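Local structure of trichothecene 15-O-acetyltransferase TRI3 (Fusarium sporotrichioides, 3FOT) at residues Tyr108-Ser113 against Gln224-Leu229; Leu80-Ala85 against Gly199-Leu204; Val29-Val34 against Ala104-Glu109; Gly193-Val198 against Glu443-His448. The protein transfers an acetyl group from acetyl-coenzyme A to the 15-hydroxyl of trichothecene intermediates, a step in the biosynthesis of T-2 toxin and related mycotoxins. One frame throughout, in Å; residues are numbered along the deposited sequence.

Contact 1. Residues Tyr108-Ser113 against Gln224-Leu229; sequences YESPES and QEIKNL
Buried polar packing joins Tyr108 and Ser110, where strand 105-109 runs out into a loop, to Glu225 in the irregular chain between helices 191-205 and 246-264. At its heart is one carboxylate oxygen, Glu225 OE2, which takes two hydroxyl hydrogen bonds. Tyr108 OH donates to Glu225 OE2 at 2.6 Å and approaches the anti lone pair, the one turned away from OE1. This oxygen lies in the plane of the tyrosine ring, at its edge, while the carboxylate stands almost perpendicular to the ring, the planes 89° apart. Ser110 OG donates to Glu225 OE2 at 2.7 Å, but comes from above the carboxylate, 46° out of its plane. Glu225 can face both hydroxyls because its chain folds: CG sits between backbone N and carbonyl carbon, and a second bend follows at chi2 (-78°). Glutamate has the length for this fold, and serine is short enough to meet it directly from the loop. Apolar atoms close in around the polar group. Ile226 CG1 lies at the tyrosine ring edge, 4.1 Å from Tyr108 CE2, and Leu229 CD1 packs 3.9 Å from Tyr108 CB. Glu225 OE1 accepts from Gly223 N, and Tyr108 OH also accepts from Arg86 NE. With both carboxylate oxygens supplied with donors and an arginine one hydroxyl away, Glu225 is probably stabilised as the anion despite its burial.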
loop_
_atom_site.group_PDB
_atom_site.type_symbol
_atom_site.label_atom_id
_atom_site.label_comp_id
_atom_site.label_asym_id
_atom_site.label_seq_id
_atom_site.Cartn_x
_atom_site.Cartn_y
_atom_site.Cartn_z
ATOM N N TYR A 108 18.542 11.150 2.285
ATOM C CA TYR A 108 18.641 11.329 0.845
ATOM C C TYR A 108 19.960 12.021 0.487
ATOM O O TYR A 108 20.320 13.034 1.109
ATOM C CB TYR A 108 17.466 12.134 0.251
ATOM C CG TYR A 108 17.650 12.238 -1.247
ATOM C CD1 TYR A 108 17.396 11.128 -2.059
ATOM C CD2 TYR A 108 18.175 13.403 -1.835
ATOM C CE1 TYR A 108 17.631 11.159 -3.428
ATOM C CE2 TYR A 108 18.411 13.458 -3.221
ATOM C CZ TYR A 108 18.133 12.324 -4.001
ATOM O OH TYR A 108 18.362 12.352 -5.354
ATOM N N GLU A 109 20.657 11.493 -0.513
ATOM C CA GLU A 109 21.866 12.151 -1.025
ATOM C C GLU A 109 21.797 12.252 -2.553
ATOM O O GLU A 109 21.524 11.266 -3.241
ATOM C CB GLU A 109 23.122 11.402 -0.570
ATOM C CG GLU A 109 24.444 11.989 -1.089
ATOM C CD GLU A 109 25.660 11.162 -0.695
ATOM O OE1 GLU A 109 25.536 9.945 -0.415
ATOM O OE2 GLU A 109 26.762 11.744 -0.670
ATOM N N SER A 110 22.014 13.454 -3.074
ATOM C CA SER A 110 22.115 13.623 -4.538
ATOM C C SER A 110 23.245 12.778 -5.108
ATOM O O SER A 110 24.269 12.598 -4.446
ATOM C CB SER A 110 22.396 15.070 -4.886
ATOM O OG SER A 110 21.253 15.834 -4.796
ATOM N N PRO A 111 23.076 12.259 -6.340
ATOM C CA PRO A 111 24.183 11.535 -6.976
ATOM C C PRO A 111 25.429 12.422 -7.078
ATOM O O PRO A 111 25.322 13.613 -7.377
ATOM C CB PRO A 111 23.639 11.209 -8.378
ATOM C CG PRO A 111 22.127 11.165 -8.173
ATOM C CD PRO A 111 21.857 12.261 -7.182
ATOM N N GLU A 112 26.578 11.830 -6.784
ATOM C CA GLU A 112 27.867 12.528 -6.838
ATOM C C GLU A 112 28.250 12.938 -8.256
ATOM O O GLU A 112 29.083 13.826 -8.451
ATOM C CB GLU A 112 28.968 11.656 -6.228
ATOM C CG GLU A 112 29.034 10.235 -6.772
ATOM C CD GLU A 112 30.437 9.652 -6.750
ATOM O OE1 GLU A 112 30.909 9.265 -5.660
ATOM O OE2 GLU A 112 31.061 9.565 -7.834
ATOM N N SER A 113 27.654 12.274 -9.241
ATOM C CA SER A 113 27.916 12.531 -10.645
ATOM C C SER A 113 26.795 11.929 -11.468
ATOM O O SER A 113 26.060 11.062 -10.993
ATOM C CB SER A 113 29.248 11.906 -11.071
ATOM O OG SER A 113 29.204 10.484 -11.021
ATOM N N GLN A 224 19.585 19.669 -7.659
ATOM C CA GLN A 224 18.348 20.420 -7.806
ATOM C C GLN A 224 17.064 19.673 -7.446
ATOM O O GLN A 224 16.018 20.293 -7.343
ATOM C CB GLN A 224 18.205 20.999 -9.216
ATOM C CG GLN A 224 19.378 21.863 -9.624
ATOM C CD GLN A 224 19.128 22.548 -10.936
ATOM O OE1 GLN A 224 18.152 22.240 -11.634
ATOM N NE2 GLN A 224 20.007 23.484 -11.295
ATOM N N GLU A 225 17.163 18.367 -7.228
ATOM C CA GLU A 225 15.992 17.549 -6.862
ATOM C C GLU A 225 15.762 17.483 -5.349
ATOM O O GLU A 225 14.732 17.007 -4.911
ATOM C CB GLU A 225 16.141 16.120 -7.405
ATOM C CG GLU A 225 17.004 15.195 -6.554
ATOM C CD GLU A 225 18.524 15.415 -6.730
ATOM O OE1 GLU A 225 18.931 16.408 -7.374
ATOM O OE2 GLU A 225 19.314 14.577 -6.243
ATOM N N ILE A 226 16.711 17.949 -4.549
ATOM C CA ILE A 226 16.548 17.913 -3.084
ATOM C C ILE A 226 15.267 18.629 -2.665
ATOM O O ILE A 226 14.508 18.123 -1.835
ATOM C CB ILE A 226 17.816 18.441 -2.365
ATOM C CG1 ILE A 226 18.959 17.440 -2.568
ATOM C CG2 ILE A 226 17.563 18.672 -0.866
ATOM C CD1 ILE A 226 20.301 17.975 -2.209
ATOM N N LYS A 227 14.995 19.780 -3.284
ATOM C CA LYS A 227 13.782 20.531 -2.977
ATOM C C LYS A 227 12.493 19.803 -3.410
ATOM O O LYS A 227 11.389 20.249 -3.065
ATOM C CB LYS A 227 13.832 21.913 -3.622
ATOM C CG LYS A 227 13.896 21.880 -5.154
ATOM C CD LYS A 227 14.002 23.309 -5.721
ATOM C CE LYS A 227 14.158 23.280 -7.233
ATOM N NZ LYS A 227 15.552 22.904 -7.630
ATOM N N ASN A 228 12.646 18.708 -4.165
ATOM C CA ASN A 228 11.488 17.929 -4.648
ATOM C C ASN A 228 11.080 16.791 -3.716
ATOM O O ASN A 228 10.019 16.180 -3.906
ATOM C CB ASN A 228 11.742 17.387 -6.064
ATOM C CG ASN A 228 11.774 18.484 -7.113
ATOM O OD1 ASN A 228 11.217 19.566 -6.914
ATOM N ND2 ASN A 228 12.370 18.184 -8.264
ATOM N N LEU A 229 11.936 16.481 -2.739
ATOM C CA LEU A 229 11.533 15.600 -1.639
ATOM C C LEU A 229 10.221 16.103 -1.010
ATOM O O LEU A 229 10.003 17.313 -0.869
ATOM C CB LEU A 229 12.625 15.531 -0.581
ATOM C CG LEU A 229 13.899 14.740 -0.856
ATOM C CD1 LEU A 229 15.018 15.149 0.113
ATOM C CD2 LEU A 229 13.657 13.222 -0.789
#

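Contact 2. Residues Leu80-Ala85 against Gly199-Leu204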
loop_
_atom_site.group_PDB
_atom_site.type_symbol
_atom_site.label_atom_id
_atom_site.label_comp_id
_atom_site.label_asym_id
_atom_site.label_seq_id
_atom_site.Cartn_x
_atom_site.Cartn_y
_atom_site.Cartn_z
ATOM N N LEU A 80 16.089 5.127 -17.931
ATOM C CA LEU A 80 15.951 6.544 -18.296
ATOM C C LEU A 80 14.759 7.194 -17.563
ATOM O O LEU A 80 14.896 8.258 -16.965
ATOM C CB LEU A 80 15.823 6.673 -19.818
ATOM C CG LEU A 80 17.120 6.323 -20.566
ATOM C CD1 LEU A 80 16.837 6.208 -22.058
ATOM C CD2 LEU A 80 18.195 7.368 -20.311
ATOM N N ALA A 81 13.607 6.528 -17.587
ATOM C CA ALA A 81 12.437 6.954 -16.854
ATOM C C ALA A 81 12.708 7.075 -15.354
ATOM O O ALA A 81 12.235 8.009 -14.715
ATOM C CB ALA A 81 11.265 5.980 -17.118
ATOM N N LEU A 82 13.437 6.121 -14.786
ATOM C CA LEU A 82 13.677 6.117 -13.338
ATOM C C LEU A 82 14.559 7.305 -12.927
ATOM O O LEU A 82 14.378 7.928 -11.857
ATOM C CB LEU A 82 14.342 4.807 -12.924
ATOM C CG LEU A 82 14.630 4.641 -11.435
ATOM C CD1 LEU A 82 13.361 4.769 -10.548
ATOM C CD2 LEU A 82 15.280 3.280 -11.231
ATOM N N LEU A 83 15.508 7.637 -13.787
ATOM C CA LEU A 83 16.319 8.847 -13.553
ATOM C C LEU A 83 15.469 10.120 -13.543
ATOM O O LEU A 83 15.615 10.958 -12.633
ATOM C CB LEU A 83 17.458 8.955 -14.578
ATOM C CG LEU A 83 18.562 7.908 -14.434
ATOM C CD1 LEU A 83 19.390 7.816 -15.706
ATOM C CD2 LEU A 83 19.440 8.215 -13.199
ATOM N N ASP A 84 14.577 10.277 -14.526
ATOM C CA ASP A 84 13.669 11.411 -14.553
ATOM C C ASP A 84 12.814 11.407 -13.292
ATOM O O ASP A 84 12.566 12.454 -12.703
ATOM C CB ASP A 84 12.734 11.351 -15.774
ATOM C CG ASP A 84 13.461 11.555 -17.085
ATOM O OD1 ASP A 84 14.613 12.086 -17.064
ATOM O OD2 ASP A 84 12.858 11.184 -18.132
ATOM N N ALA A 85 12.366 10.211 -12.894
ATOM C CA ALA A 85 11.452 10.076 -11.766
ATOM C C ALA A 85 12.162 10.424 -10.456
ATOM O O ALA A 85 11.550 11.001 -9.556
ATOM C CB ALA A 85 10.873 8.687 -11.714
ATOM N N GLY A 199 2.772 5.189 -11.625
ATOM C CA GLY A 199 2.103 6.004 -12.663
ATOM C C GLY A 199 3.078 6.947 -13.351
ATOM O O GLY A 199 3.057 7.121 -14.598
ATOM N N ASP A 200 3.913 7.586 -12.541
ATOM C CA ASP A 200 4.939 8.515 -13.054
ATOM C C ASP A 200 5.904 7.807 -13.993
ATOM O O ASP A 200 6.229 8.322 -15.049
ATOM C CB ASP A 200 5.726 9.144 -11.891
ATOM C CG ASP A 200 4.865 10.074 -11.031
ATOM O OD1 ASP A 200 3.854 10.612 -11.527
ATOM O OD2 ASP A 200 5.188 10.246 -9.847
ATOM N N LEU A 201 6.395 6.626 -13.588
ATOM C CA LEU A 201 7.269 5.829 -14.457
ATOM C C LEU A 201 6.590 5.487 -15.778
ATOM O O LEU A 201 7.222 5.551 -16.833
ATOM C CB LEU A 201 7.710 4.533 -13.750
ATOM C CG LEU A 201 8.685 4.729 -12.579
ATOM C CD1 LEU A 201 8.902 3.379 -11.879
ATOM C CD2 LEU A 201 10.037 5.317 -13.089
ATOM N N PHE A 202 5.312 5.118 -15.730
ATOM C CA PHE A 202 4.579 4.778 -16.971
ATOM C C PHE A 202 4.409 5.993 -17.881
ATOM O O PHE A 202 4.465 5.858 -19.119
ATOM C CB PHE A 202 3.222 4.105 -16.676
ATOM C CG PHE A 202 3.331 2.689 -16.158
ATOM C CD1 PHE A 202 4.574 2.030 -16.043
ATOM C CD2 PHE A 202 2.172 1.985 -15.818
ATOM C CE1 PHE A 202 4.651 0.694 -15.580
ATOM C CE2 PHE A 202 2.253 0.655 -15.344
ATOM C CZ PHE A 202 3.486 0.015 -15.244
ATOM N N ARG A 203 4.237 7.171 -17.290
ATOM C CA ARG A 203 4.249 8.413 -18.071
ATOM C C ARG A 203 5.646 8.681 -18.662
ATOM O O ARG A 203 5.805 8.839 -19.870
ATOM C CB ARG A 203 3.824 9.583 -17.192
ATOM C CG ARG A 203 4.235 10.951 -17.758
ATOM C CD ARG A 203 3.681 12.042 -16.849
ATOM N NE ARG A 203 4.019 11.932 -15.414
ATOM C CZ ARG A 203 5.081 12.487 -14.827
ATOM N NH1 ARG A 203 5.252 12.352 -13.515
ATOM N NH2 ARG A 203 5.972 13.203 -15.536
ATOM N N LEU A 204 6.646 8.697 -17.800
ATOM C CA LEU A 204 8.023 9.091 -18.164
ATOM C C LEU A 204 8.652 8.161 -19.180
ATOM O O LEU A 204 9.362 8.613 -20.090
ATOM C CB LEU A 204 8.890 9.222 -16.915
ATOM C CG LEU A 204 8.509 10.392 -15.996
ATOM C CD1 LEU A 204 9.102 10.198 -14.614
ATOM C CD2 LEU A 204 8.951 11.752 -16.632
HETATM O O HOH W 1 10.480 11.330 -19.518
#
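Leu204 reaches from helix 191-205 onto the flank of helix 71-88, and its atoms can be taken in turn. CB comes first and meets the methyl of Ala81, with Leu204 CB 4.0 Å from Ala81 CB; a residue this small lets the backbones approach to 5.1 Å between the CA atoms of Ala81 and Leu204. CG then turns anti to the carbonyl carbon (chi1 -68°), which carries the fork across the next turn of the partner helix. There CD1 settles 3.7 Å from Ala85 CB, and CD2 lies 3.9 Å from Asp84 CB. The packing joins helix 71-88 to the helix that covers strand 177-184 of the six-stranded mixed sheet, where Leu201 touches Phe182; the two short segments approach within 8.7 Å between axes, their directions 122° apart, with alanines on one helix receiving leucines from the other. Leu201, one turn earlier, adds a second branched chain: Leu201 CD2 touches Ala85 CB at 3.7 Å and also rests against the backbone of Leu82. At the polar margin, which suits an aspartate with an apolar CB and a charged end, a water donates to both Asp84 OD2 (2.8 Å) and Leu204 O, while Asp84 OD2 is hydrogen-bonded to Tyr208 OH as well.

Contact 3. Residues Val29-Val34 against Ala104-Glu109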
loop_
_atom_site.group_PDB
_atom_site.type_symbol
_atom_site.label_atom_id
_atom_site.label_comp_id
_atom_site.label_asym_id
_atom_site.label_seq_id
_atom_site.Cartn_x
_atom_site.Cartn_y
_atom_site.Cartn_z
ATOM N N VAL A 29 20.798 15.036 3.024
ATOM C CA VAL A 29 19.853 15.469 4.070
ATOM C C VAL A 29 19.320 14.213 4.759
ATOM O O VAL A 29 19.286 13.132 4.149
ATOM C CB VAL A 29 18.676 16.339 3.535
ATOM C CG1 VAL A 29 19.155 17.745 3.146
ATOM C CG2 VAL A 29 17.951 15.673 2.338
ATOM N N GLN A 30 18.933 14.343 6.025
ATOM C CA GLN A 30 18.352 13.236 6.737
ATOM C C GLN A 30 17.199 13.701 7.620
ATOM O O GLN A 30 17.116 14.886 7.988
ATOM C CB GLN A 30 19.399 12.473 7.553
ATOM C CG GLN A 30 19.914 13.203 8.788
ATOM C CD GLN A 30 21.000 12.411 9.528
ATOM O OE1 GLN A 30 21.572 11.456 9.005
ATOM N NE2 GLN A 30 21.285 12.832 10.745
ATOM N N ARG A 31 16.306 12.777 7.938
ATOM C CA ARG A 31 15.271 13.066 8.940
ATOM C C ARG A 31 14.912 11.840 9.755
ATOM O O ARG A 31 14.967 10.694 9.254
ATOM C CB ARG A 31 14.021 13.685 8.305
ATOM C CG ARG A 31 13.225 12.721 7.449
ATOM C CD ARG A 31 12.031 13.431 6.786
ATOM N NE ARG A 31 11.349 12.519 5.856
ATOM C CZ ARG A 31 10.428 11.622 6.220
ATOM N NH1 ARG A 31 9.869 10.843 5.296
ATOM N NH2 ARG A 31 10.088 11.483 7.507
ATOM N N ARG A 32 14.548 12.079 11.019
ATOM C CA ARG A 32 13.988 11.024 11.856
ATOM C C ARG A 32 12.572 10.727 11.364
ATOM O O ARG A 32 11.764 11.637 11.190
ATOM C CB ARG A 32 13.985 11.431 13.331
ATOM C CG ARG A 32 13.478 10.347 14.273
ATOM C CD ARG A 32 14.462 9.202 14.456
ATOM N NE ARG A 32 15.784 9.675 14.888
ATOM C CZ ARG A 32 16.767 8.888 15.311
ATOM N NH1 ARG A 32 16.624 7.562 15.361
ATOM N NH2 ARG A 32 17.912 9.439 15.690
ATOM N N CYS A 33 12.275 9.452 11.120
ATOM C CA CYS A 33 10.968 9.102 10.589
ATOM C C CYS A 33 9.894 9.271 11.676
ATOM O O CYS A 33 10.229 9.407 12.874
ATOM C CB CYS A 33 10.988 7.686 9.986
ATOM S SG CYS A 33 10.715 6.354 11.154
ATOM N N VAL A 34 8.621 9.296 11.254
ATOM C CA VAL A 34 7.520 9.699 12.152
ATOM C C VAL A 34 6.257 8.915 11.842
ATOM O O VAL A 34 6.023 8.538 10.690
ATOM C CB VAL A 34 7.248 11.242 12.081
ATOM C CG1 VAL A 34 6.797 11.702 10.675
ATOM C CG2 VAL A 34 6.202 11.677 13.149
ATOM N N ALA A 104 13.375 4.775 12.672
ATOM C CA ALA A 104 14.382 4.756 11.617
ATOM C C ALA A 104 14.804 6.158 11.208
ATOM O O ALA A 104 14.083 7.137 11.427
ATOM C CB ALA A 104 13.814 4.050 10.398
ATOM N N ILE A 105 15.966 6.245 10.559
ATOM C CA ILE A 105 16.429 7.514 10.013
ATOM C C ILE A 105 16.394 7.420 8.490
ATOM O O ILE A 105 16.861 6.457 7.921
ATOM C CB ILE A 105 17.862 7.846 10.490
ATOM C CG1 ILE A 105 17.915 7.917 12.022
ATOM C CG2 ILE A 105 18.378 9.144 9.827
ATOM C CD1 ILE A 105 19.368 7.794 12.576
ATOM N N ILE A 106 15.790 8.407 7.855
ATOM C CA ILE A 106 15.680 8.413 6.395
ATOM C C ILE A 106 16.682 9.405 5.827
ATOM O O ILE A 106 16.684 10.590 6.197
ATOM C CB ILE A 106 14.252 8.826 5.927
ATOM C CG1 ILE A 106 13.241 7.747 6.353
ATOM C CG2 ILE A 106 14.220 9.104 4.401
ATOM C CD1 ILE A 106 11.765 8.115 6.200
ATOM N N THR A 107 17.515 8.933 4.908
ATOM C CA THR A 107 18.539 9.812 4.329
ATOM C C THR A 107 18.330 9.945 2.818
ATOM O O THR A 107 17.971 8.965 2.161
ATOM C CB THR A 107 19.939 9.261 4.642
ATOM O OG1 THR A 107 20.158 9.310 6.060
ATOM C CG2 THR A 107 21.026 10.071 3.943
ATOM N N TYR A 108 18.542 11.150 2.285
ATOM C CA TYR A 108 18.641 11.329 0.845
ATOM C C TYR A 108 19.960 12.021 0.487
ATOM O O TYR A 108 20.320 13.034 1.109
ATOM C CB TYR A 108 17.466 12.134 0.251
ATOM C CG TYR A 108 17.650 12.238 -1.247
ATOM C CD1 TYR A 108 17.396 11.128 -2.059
ATOM C CD2 TYR A 108 18.175 13.403 -1.835
ATOM C CE1 TYR A 108 17.631 11.159 -3.428
ATOM C CE2 TYR A 108 18.411 13.458 -3.221
ATOM C CZ TYR A 108 18.133 12.324 -4.001
ATOM O OH TYR A 108 18.362 12.352 -5.354
ATOM N N GLU A 109 20.657 11.493 -0.513
ATOM C CA GLU A 109 21.866 12.151 -1.025
ATOM C C GLU A 109 21.797 12.252 -2.553
ATOM O O GLU A 109 21.524 11.266 -3.241
ATOM C CB GLU A 109 23.122 11.402 -0.570
ATOM C CG GLU A 109 24.444 11.989 -1.089
ATOM C CD GLU A 109 25.660 11.162 -0.695
ATOM O OE1 GLU A 109 25.536 9.945 -0.415
ATOM O OE2 GLU A 109 26.762 11.744 -0.670
#
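Strands 28-32 and 105-109 form the antiparallel middle pair of a four-stranded sheet, completed by strand 20-21 beside the first and strand 95-97 beside the second. Val29 pairs with Tyr108 and Arg31 with Ile106 in hydrogen-bonded pairs, four backbone bonds of 2.8 Å between N and O; Cys33 N to Ala104 O, at 3.0 Å, extends the pairing by one bond beyond Arg32. The non-hydrogen-bonded pairs alternate with these: Gln30 with Thr107 between the two, Arg32 with Ile105 between Arg31-Ile106 and the Cys33 bond. The two arginines lie on opposite faces, and each spreads its flat guanidinium against an isoleucine. On the buried face with Val29 and Tyr108, Arg31 runs extended alongside Ile106, whose CD1 sits over the rim of the guanidinium, 3.4 Å from Arg31 NH1; a salt bridge to Glu37 fixes the charged end. Arg32, on the partly exposed face with Gln30 and Thr107, instead curls back through bends at chi2 (73°) and chi3 (54°), so that Ile105 CG1 lies over the centre of its guanidinium, 3.6 Å from Arg32 CZ. Its nitrogens bind Pro103 O and Asp99. Arginine suits both places because the flat face of its head can lie against a branched apolar neighbour while its N-H groups reach acceptors. Past Arg32, Cys33 SG rests 3.9 Å from Ala104 CB, and Cys33 CB is 3.9 Å from Ile106 CD1.

Contact 4. Residues Gly193-Val198 against Glu443-His448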
loop_
_atom_site.group_PDB
_atom_site.type_symbol
_atom_site.label_atom_id
_atom_site.label_comp_id
_atom_site.label_asym_id
_atom_site.label_seq_id
_atom_site.Cartn_x
_atom_site.Cartn_y
_atom_site.Cartn_z
ATOM N N GLY A 193 1.549 6.770 -2.412
ATOM C CA GLY A 193 2.746 7.366 -2.955
ATOM C C GLY A 193 3.432 6.399 -3.914
ATOM O O GLY A 193 3.957 6.805 -4.967
ATOM N N CYS A 194 3.429 5.117 -3.557
ATOM C CA CYS A 194 4.117 4.112 -4.364
ATOM C C CYS A 194 3.358 3.926 -5.683
ATOM O O CYS A 194 3.964 3.900 -6.757
ATOM C CB CYS A 194 4.233 2.778 -3.607
ATOM S SG CYS A 194 5.485 1.714 -4.332
ATOM N N ARG A 195 2.037 3.825 -5.632
ATOM C CA ARG A 195 1.274 3.739 -6.895
ATOM C C ARG A 195 1.396 4.997 -7.755
ATOM O O ARG A 195 1.477 4.895 -8.986
ATOM C CB ARG A 195 -0.190 3.417 -6.627
ATOM C CG ARG A 195 -0.320 1.985 -6.138
ATOM C CD ARG A 195 -1.744 1.662 -5.785
ATOM N NE ARG A 195 -2.130 2.256 -4.514
ATOM C CZ ARG A 195 -3.387 2.407 -4.122
ATOM N NH1 ARG A 195 -4.382 2.038 -4.930
ATOM N NH2 ARG A 195 -3.650 2.978 -2.945
ATOM N N LYS A 196 1.397 6.174 -7.129
ATOM C CA LYS A 196 1.605 7.421 -7.880
ATOM C C LYS A 196 2.953 7.336 -8.615
ATOM O O LYS A 196 3.081 7.720 -9.763
ATOM C CB LYS A 196 1.604 8.643 -6.955
ATOM C CG LYS A 196 0.176 9.053 -6.503
ATOM C CD LYS A 196 0.173 10.116 -5.387
ATOM C CE LYS A 196 0.709 11.477 -5.856
ATOM N NZ LYS A 196 -0.154 12.168 -6.880
ATOM N N PHE A 197 3.956 6.806 -7.937
ATOM C CA PHE A 197 5.282 6.724 -8.539
ATOM C C PHE A 197 5.320 5.723 -9.715
ATOM O O PHE A 197 5.958 5.991 -10.737
ATOM C CB PHE A 197 6.329 6.372 -7.472
ATOM C CG PHE A 197 7.735 6.504 -7.973
ATOM C CD1 PHE A 197 8.381 7.743 -7.970
ATOM C CD2 PHE A 197 8.409 5.383 -8.460
ATOM C CE1 PHE A 197 9.698 7.872 -8.459
ATOM C CE2 PHE A 197 9.714 5.480 -8.909
ATOM C CZ PHE A 197 10.371 6.727 -8.909
ATOM N N VAL A 198 4.615 4.603 -9.591
ATOM C CA VAL A 198 4.456 3.657 -10.724
ATOM C C VAL A 198 3.820 4.423 -11.916
ATOM O O VAL A 198 4.290 4.330 -13.056
ATOM C CB VAL A 198 3.600 2.452 -10.318
ATOM C CG1 VAL A 198 3.220 1.599 -11.531
ATOM C CG2 VAL A 198 4.373 1.594 -9.282
ATOM N N GLU A 443 -7.066 3.975 -11.018
ATOM C CA GLU A 443 -7.018 4.997 -12.077
ATOM C C GLU A 443 -6.609 6.379 -11.562
ATOM O O GLU A 443 -6.173 7.243 -12.344
ATOM C CB GLU A 443 -8.375 5.078 -12.798
ATOM C CG GLU A 443 -8.531 4.009 -13.899
ATOM C CD GLU A 443 -9.108 2.675 -13.403
ATOM O OE1 GLU A 443 -9.256 2.463 -12.166
ATOM O OE2 GLU A 443 -9.448 1.846 -14.276
ATOM N N ARG A 444 -6.784 6.597 -10.254
ATOM C CA ARG A 444 -6.325 7.817 -9.627
ATOM C C ARG A 444 -4.837 8.010 -9.833
ATOM O O ARG A 444 -4.366 9.132 -9.870
ATOM C CB ARG A 444 -6.641 7.815 -8.119
ATOM C CG ARG A 444 -8.117 7.765 -7.780
ATOM C CD ARG A 444 -8.309 7.962 -6.269
ATOM N NE ARG A 444 -7.920 6.747 -5.554
ATOM C CZ ARG A 444 -7.581 6.680 -4.266
ATOM N NH1 ARG A 444 -7.529 7.774 -3.508
ATOM N NH2 ARG A 444 -7.244 5.504 -3.756
ATOM N N PHE A 445 -4.093 6.910 -9.961
ATOM C CA PHE A 445 -2.637 6.962 -9.886
ATOM C C PHE A 445 -1.874 6.419 -11.086
ATOM O O PHE A 445 -0.755 6.855 -11.334
ATOM C CB PHE A 445 -2.183 6.177 -8.658
ATOM C CG PHE A 445 -2.949 6.519 -7.418
ATOM C CD1 PHE A 445 -3.033 7.833 -6.989
ATOM C CD2 PHE A 445 -3.597 5.522 -6.698
ATOM C CE1 PHE A 445 -3.746 8.165 -5.838
ATOM C CE2 PHE A 445 -4.323 5.844 -5.535
ATOM C CZ PHE A 445 -4.384 7.173 -5.116
ATOM N N ILE A 446 -2.454 5.447 -11.788
ATOM C CA ILE A 446 -1.715 4.685 -12.826
ATOM C C ILE A 446 -2.522 4.758 -14.117
ATOM O O ILE A 446 -3.729 4.548 -14.094
ATOM C CB ILE A 446 -1.506 3.219 -12.380
ATOM C CG1 ILE A 446 -0.624 3.199 -11.121
ATOM C CG2 ILE A 446 -0.904 2.352 -13.496
ATOM C CD1 ILE A 446 -0.598 1.854 -10.403
ATOM N N PRO A 447 -1.853 5.032 -15.252
ATOM C CA PRO A 447 -2.613 5.112 -16.496
ATOM C C PRO A 447 -3.018 3.760 -17.085
ATOM O O PRO A 447 -2.373 2.740 -16.837
ATOM C CB PRO A 447 -1.651 5.822 -17.453
ATOM C CG PRO A 447 -0.280 5.453 -16.958
ATOM C CD PRO A 447 -0.408 5.276 -15.451
ATOM N N HIS A 448 -4.075 3.753 -17.893
ATOM C CA HIS A 448 -4.464 2.509 -18.579
ATOM C C HIS A 448 -3.449 2.030 -19.621
ATOM O O HIS A 448 -3.398 0.819 -19.942
ATOM C CB HIS A 448 -5.786 2.689 -19.295
ATOM C CG HIS A 448 -6.982 2.600 -18.404
ATOM N ND1 HIS A 448 -8.261 2.839 -18.869
ATOM C CD2 HIS A 448 -7.104 2.320 -17.083
ATOM C CE1 HIS A 448 -9.123 2.663 -17.880
ATOM N NE2 HIS A 448 -8.447 2.367 -16.782
HETATM O O HOH W 2 0.887 9.144 -10.892
#
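Arg195, Lys196 and Val198 on helix 191-205 receive Phe445 and Ile446 from the loop that leaves strand 435-441 of one sheet and enters strand 449-452 of another, probably at the seam between the two domains expected of a BAHD acyltransferase. Phe445 lays its ring against the side chains of both Arg195 and Lys196, meeting each obliquely. Its CE2 stands over one face of the Arg195 guanidinium, toward the rim, 3.8 Å from Arg195 CZ; the two planes are steeply inclined at 69°, so this is no parallel stack. Lys196 CG lies 3.5 Å from Phe445 CD1, the lysine giving its aliphatic stem to the ring while NZ bonds to Ser351 O. The neighbouring Arg444 turns back on the same phenylalanine, with its CB over the ring face. The helix begins directly after Asp190, and the sequence around it fits the HXXXDG signature of the BAHD acyltransferases; Asp190 OD1 accepts from Gly193 N. Arg195 binds Asp439 O and Gly191 O and makes a cation-pi contact with Phe467, which together steady its guanidinium. Further along, Ile446 supplies a slim branched chain: CG1, anti to its carbonyl carbon (chi1 -63°), comes within 3.4 Å of Arg195 O, and Ile446 CD1 packs 4.0 Å from Val198 CG1. A water lies 2.8 Å from Lys196 O and 2.9 Å from Phe445 O. His448 NE2 donates an almost straight bond (176°) to the anti lone pair of Glu443 OE2, 2.7 Å away, tying the two ends of 443-448 together; Glu443 OE2 also accepts from Arg484 N.

From the N terminus, 29-34 opens contact 3, which closes at 104-109 and joins the two middle strands of the small sheet. Contact 2 opens inside that loop at 80-85 and crosses it. Contact 1 starts where contact 3 ends, sharing Tyr108 and Glu109, so the same strand end also holds the 224-229 segment, whose Leu229 packs on Val29. Helix 191-205 then serves twice: 193-198 opens contact 4 before 199-204 closes contact 2, so these cross, and Phe197 meets Ala85. Contact 1 crosses both before closing at 224-229. Contact 4, wholly after contact 3, spans farthest and brings the late loop 443-448 onto the helix.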